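Local atomic coordinates of extracellular solute-binding protein, family 1 (Bifidobacterium longum subsp. infantis ATCC 15697, PDB entry 3QUF), a protein that probably binds a solute outside the cell and delivers it to a membrane transporter, as a family 1 extracellular solute-binding protein. Residues A136-L148 with L272-P285. Residues are numbered along the deposited sequence; the frame is centred on the assembly and turned at random.
Sequences AWVGAFFYNKDIL and LQKSDIDFGVAPFP
F141 and Y143 each exchange two backbone hydrogen bonds with the antiparallel strand 279-282, F141 with A282 and Y143 with G280. The shortest runs from A282 N to F141 O at 2.8 Å, and K145 N to D278 O carries the pairing one step past the strand. Between these bonds, F142 CA leans on G280 O, V281 CA on F141 O and F279 CA on Y143 O.

Aromatic packing differs on the two faces of the sheet. On one, F284 turns its ring edge to the face of F141 in a T-shaped pair, centroids 4.7 Å apart and planes at 60°, while P285 CD reaches F141 CE2. The Y143 ring, with CG held between the backbone N and carbonyl carbon (chi1 64°), folds back across the neighbouring strand and lies over G280 CA, 3.9 Å from the ring centroid, a CH-pi contact. On the other face, V281 CG2 sits over the F142 ring, 3.8 Å from its centroid; L272 CD1 comes obliquely within 3.3 Å of F142 CD2, which F279 CD2 also meets.

Polar contacts gather where the strand becomes helix 145-150. N144 is the N-cap: its OD1 accepts from I147 N at 3.3 Å and, weakly, from D146 N. One water donates to N144 OD1 and accepts from D278 N. The K145 chain runs past D278, NZ stopping 4.4 Å from OD1, beyond a salt bridge.

Backbone bonds and aromatic packing thus hold strand 279-282 against strand 135-144, which itself pairs with 259-264 and 295-305; charged K145, D146 and D278 lie at the exposed end.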
# COMPACT_ATOMS: atom_id res chain seq x y z
N ALA A 136 -6.17 5.29 1.93
CA ALA A 136 -5.23 4.44 1.22
C ALA A 136 -4.27 5.30 0.43
O ALA A 136 -4.54 6.45 0.10
CB ALA A 136 -5.97 3.50 0.26
N TRP A 137 -3.15 4.70 0.12
CA TRP A 137 -2.20 5.24 -0.83
C TRP A 137 -2.20 4.38 -2.08
O TRP A 137 -2.60 3.21 -2.03
CB TRP A 137 -0.81 5.23 -0.21
CG TRP A 137 -0.28 3.84 0.07
CD1 TRP A 137 -0.44 3.09 1.21
CD2 TRP A 137 0.50 3.03 -0.82
NE1 TRP A 137 0.14 1.86 1.07
CE2 TRP A 137 0.77 1.81 -0.15
CE3 TRP A 137 1.02 3.23 -2.09
CZ2 TRP A 137 1.48 0.78 -0.75
CZ3 TRP A 137 1.75 2.19 -2.69
CH2 TRP A 137 1.96 0.99 -2.02
N VAL A 138 -1.70 4.96 -3.17
CA VAL A 138 -1.55 4.24 -4.43
C VAL A 138 -0.24 4.56 -5.11
O VAL A 138 0.41 5.58 -4.84
CB VAL A 138 -2.70 4.53 -5.37
CG1 VAL A 138 -4.02 4.03 -4.78
CG2 VAL A 138 -2.73 6.01 -5.75
N GLY A 139 0.19 3.65 -5.97
CA GLY A 139 1.36 3.85 -6.80
C GLY A 139 1.12 3.22 -8.17
O GLY A 139 0.34 2.27 -8.31
N ALA A 140 1.84 3.72 -9.17
CA ALA A 140 1.60 3.27 -10.56
C ALA A 140 2.79 3.67 -11.44
O ALA A 140 3.80 4.13 -10.92
CB ALA A 140 0.27 3.89 -11.08
N PHE A 141 2.68 3.43 -12.74
CA PHE A 141 3.74 3.77 -13.67
C PHE A 141 3.52 5.18 -14.22
O PHE A 141 2.42 5.52 -14.72
CB PHE A 141 3.80 2.79 -14.84
CG PHE A 141 4.77 1.61 -14.68
CD1 PHE A 141 5.81 1.58 -13.77
CD2 PHE A 141 4.63 0.52 -15.55
CE1 PHE A 141 6.68 0.51 -13.72
CE2 PHE A 141 5.52 -0.52 -15.53
CZ PHE A 141 6.54 -0.54 -14.62
N PHE A 142 4.55 6.00 -14.14
CA PHE A 142 4.57 7.32 -14.72
C PHE A 142 5.49 7.21 -15.94
O PHE A 142 6.56 6.62 -15.83
CB PHE A 142 5.09 8.33 -13.70
CG PHE A 142 4.11 8.63 -12.59
CD1 PHE A 142 3.69 7.63 -11.68
CD2 PHE A 142 3.57 9.90 -12.47
CE1 PHE A 142 2.76 7.90 -10.69
CE2 PHE A 142 2.66 10.20 -11.47
CZ PHE A 142 2.24 9.20 -10.57
N TYR A 143 5.03 7.71 -17.08
CA TYR A 143 5.81 7.58 -18.33
C TYR A 143 5.96 8.87 -19.13
O TYR A 143 5.12 9.76 -19.05
CB TYR A 143 5.25 6.44 -19.22
CG TYR A 143 3.85 6.67 -19.74
CD1 TYR A 143 2.75 6.34 -18.96
CD2 TYR A 143 3.63 7.21 -21.01
CE1 TYR A 143 1.45 6.54 -19.42
CE2 TYR A 143 2.35 7.42 -21.47
CZ TYR A 143 1.27 7.09 -20.69
OH TYR A 143 -0.00 7.29 -21.15
N ASN A 144 7.07 8.94 -19.85
CA ASN A 144 7.42 10.10 -20.67
C ASN A 144 6.82 9.86 -22.06
O ASN A 144 7.30 9.00 -22.82
CB ASN A 144 8.94 10.24 -20.70
CG ASN A 144 9.41 11.43 -21.54
OD1 ASN A 144 8.71 11.85 -22.46
ND2 ASN A 144 10.59 11.96 -21.23
N LYS A 145 5.74 10.57 -22.36
CA LYS A 145 5.01 10.36 -23.61
C LYS A 145 5.88 10.53 -24.86
O LYS A 145 5.68 9.83 -25.87
CB LYS A 145 3.81 11.29 -23.67
CG LYS A 145 2.74 11.00 -22.64
CD LYS A 145 1.59 11.97 -22.75
CE LYS A 145 0.40 11.50 -21.96
NZ LYS A 145 -0.83 12.31 -22.19
N ASP A 146 6.86 11.43 -24.79
CA ASP A 146 7.75 11.71 -25.94
C ASP A 146 8.70 10.58 -26.20
O ASP A 146 8.90 10.20 -27.36
CB ASP A 146 8.52 13.00 -25.70
CG ASP A 146 7.60 14.21 -25.67
OD1 ASP A 146 6.59 14.20 -26.42
OD2 ASP A 146 7.87 15.17 -24.90
N ILE A 147 9.28 10.02 -25.15
CA ILE A 147 10.14 8.85 -25.29
C ILE A 147 9.32 7.68 -25.86
O ILE A 147 9.77 7.00 -26.79
CB ILE A 147 10.84 8.46 -23.99
CG1 ILE A 147 11.82 9.55 -23.55
CG2 ILE A 147 11.56 7.13 -24.14
CD1 ILE A 147 12.48 9.29 -22.21
N LEU A 148 8.12 7.45 -25.33
CA LEU A 148 7.29 6.37 -25.85
C LEU A 148 6.93 6.59 -27.33
O LEU A 148 6.99 5.65 -28.13
CB LEU A 148 6.03 6.12 -24.99
CG LEU A 148 6.25 5.04 -23.92
CD1 LEU A 148 7.26 5.52 -22.89
CD2 LEU A 148 4.92 4.64 -23.29
N LEU A 272 6.70 16.50 -10.92
CA LEU A 272 6.53 16.13 -12.31
C LEU A 272 5.83 17.24 -13.10
O LEU A 272 6.12 17.47 -14.27
CB LEU A 272 5.77 14.80 -12.43
CG LEU A 272 6.53 13.57 -11.89
CD1 LEU A 272 5.90 12.30 -12.45
CD2 LEU A 272 8.04 13.56 -12.17
N GLN A 273 4.89 17.91 -12.45
CA GLN A 273 4.17 19.00 -13.11
C GLN A 273 5.07 20.20 -13.34
O GLN A 273 5.00 20.82 -14.38
CB GLN A 273 2.92 19.36 -12.30
CG GLN A 273 1.77 18.40 -12.61
CD GLN A 273 0.46 18.78 -11.97
OE1 GLN A 273 0.39 19.66 -11.11
NE2 GLN A 273 -0.61 18.09 -12.38
N LYS A 274 5.94 20.48 -12.37
CA LYS A 274 7.00 21.51 -12.51
C LYS A 274 7.97 21.25 -13.66
O LYS A 274 8.52 22.18 -14.24
CB LYS A 274 7.82 21.61 -11.22
CG LYS A 274 7.24 22.53 -10.15
CD LYS A 274 7.42 24.02 -10.49
CE LYS A 274 8.88 24.50 -10.37
NZ LYS A 274 9.02 26.00 -10.27
N SER A 275 8.23 19.97 -13.95
CA SER A 275 9.23 19.57 -14.91
C SER A 275 8.76 19.87 -16.32
O SER A 275 7.61 20.24 -16.53
CB SER A 275 9.55 18.06 -14.76
OG SER A 275 8.54 17.28 -15.39
N ASP A 276 9.66 19.66 -17.27
CA ASP A 276 9.39 19.80 -18.70
C ASP A 276 8.79 18.54 -19.31
O ASP A 276 8.61 18.49 -20.54
CB ASP A 276 10.70 20.06 -19.45
CG ASP A 276 11.30 21.40 -19.17
OD1 ASP A 276 10.63 22.21 -18.47
OD2 ASP A 276 12.43 21.65 -19.67
N ILE A 277 8.54 17.51 -18.51
CA ILE A 277 8.11 16.24 -19.07
C ILE A 277 6.60 16.19 -19.34
O ILE A 277 5.79 16.46 -18.46
CB ILE A 277 8.45 15.04 -18.15
CG1 ILE A 277 9.92 15.08 -17.71
CG2 ILE A 277 8.11 13.72 -18.88
CD1 ILE A 277 10.93 15.16 -18.86
N ASP A 278 6.25 15.83 -20.57
CA ASP A 278 4.88 15.48 -20.90
C ASP A 278 4.68 14.02 -20.44
O ASP A 278 5.05 13.11 -21.15
CB ASP A 278 4.65 15.60 -22.41
CG ASP A 278 3.17 15.44 -22.80
OD1 ASP A 278 2.31 15.41 -21.90
OD2 ASP A 278 2.90 15.35 -24.03
N PHE A 279 4.14 13.85 -19.26
CA PHE A 279 4.02 12.51 -18.64
C PHE A 279 2.58 11.99 -18.58
O PHE A 279 1.64 12.75 -18.45
CB PHE A 279 4.65 12.51 -17.24
CG PHE A 279 3.83 13.23 -16.19
CD1 PHE A 279 3.94 14.60 -16.01
CD2 PHE A 279 2.94 12.54 -15.38
CE1 PHE A 279 3.17 15.26 -15.05
CE2 PHE A 279 2.17 13.18 -14.41
CZ PHE A 279 2.29 14.55 -14.25
N GLY A 280 2.43 10.66 -18.64
CA GLY A 280 1.15 10.03 -18.37
C GLY A 280 1.28 9.06 -17.22
O GLY A 280 2.39 8.84 -16.73
N VAL A 281 0.16 8.52 -16.75
CA VAL A 281 0.15 7.59 -15.64
C VAL A 281 -0.66 6.37 -16.00
O VAL A 281 -1.86 6.51 -16.28
CB VAL A 281 -0.44 8.21 -14.34
CG1 VAL A 281 -0.34 7.22 -13.20
CG2 VAL A 281 0.32 9.52 -14.00
N ALA A 282 -0.05 5.19 -15.89
CA ALA A 282 -0.69 3.95 -16.31
C ALA A 282 -0.62 2.94 -15.18
O ALA A 282 0.30 3.00 -14.37
CB ALA A 282 0.05 3.39 -17.53
N PRO A 283 -1.61 2.02 -15.11
CA PRO A 283 -1.42 0.91 -14.20
C PRO A 283 -0.25 0.03 -14.66
O PRO A 283 0.27 0.19 -15.79
CB PRO A 283 -2.75 0.13 -14.34
CG PRO A 283 -3.16 0.38 -15.74
CD PRO A 283 -2.72 1.80 -16.05
N PHE A 284 0.17 -0.90 -13.82
CA PHE A 284 1.22 -1.81 -14.23
C PHE A 284 0.71 -2.75 -15.31
O PHE A 284 -0.48 -3.12 -15.31
CB PHE A 284 1.75 -2.60 -13.06
CG PHE A 284 2.40 -1.74 -12.02
CD1 PHE A 284 3.69 -1.28 -12.18
CD2 PHE A 284 1.68 -1.34 -10.92
CE1 PHE A 284 4.26 -0.43 -11.24
CE2 PHE A 284 2.23 -0.49 -9.98
CZ PHE A 284 3.53 -0.05 -10.14
N PRO A 285 1.58 -3.14 -16.24
CA PRO A 285 1.16 -4.10 -17.24
C PRO A 285 0.68 -5.41 -16.63
O PRO A 285 1.15 -5.84 -15.58
CB PRO A 285 2.43 -4.35 -18.05
CG PRO A 285 3.32 -3.18 -17.76
CD PRO A 285 3.00 -2.83 -16.35
O HOH W 1 8.04 14.66 -22.55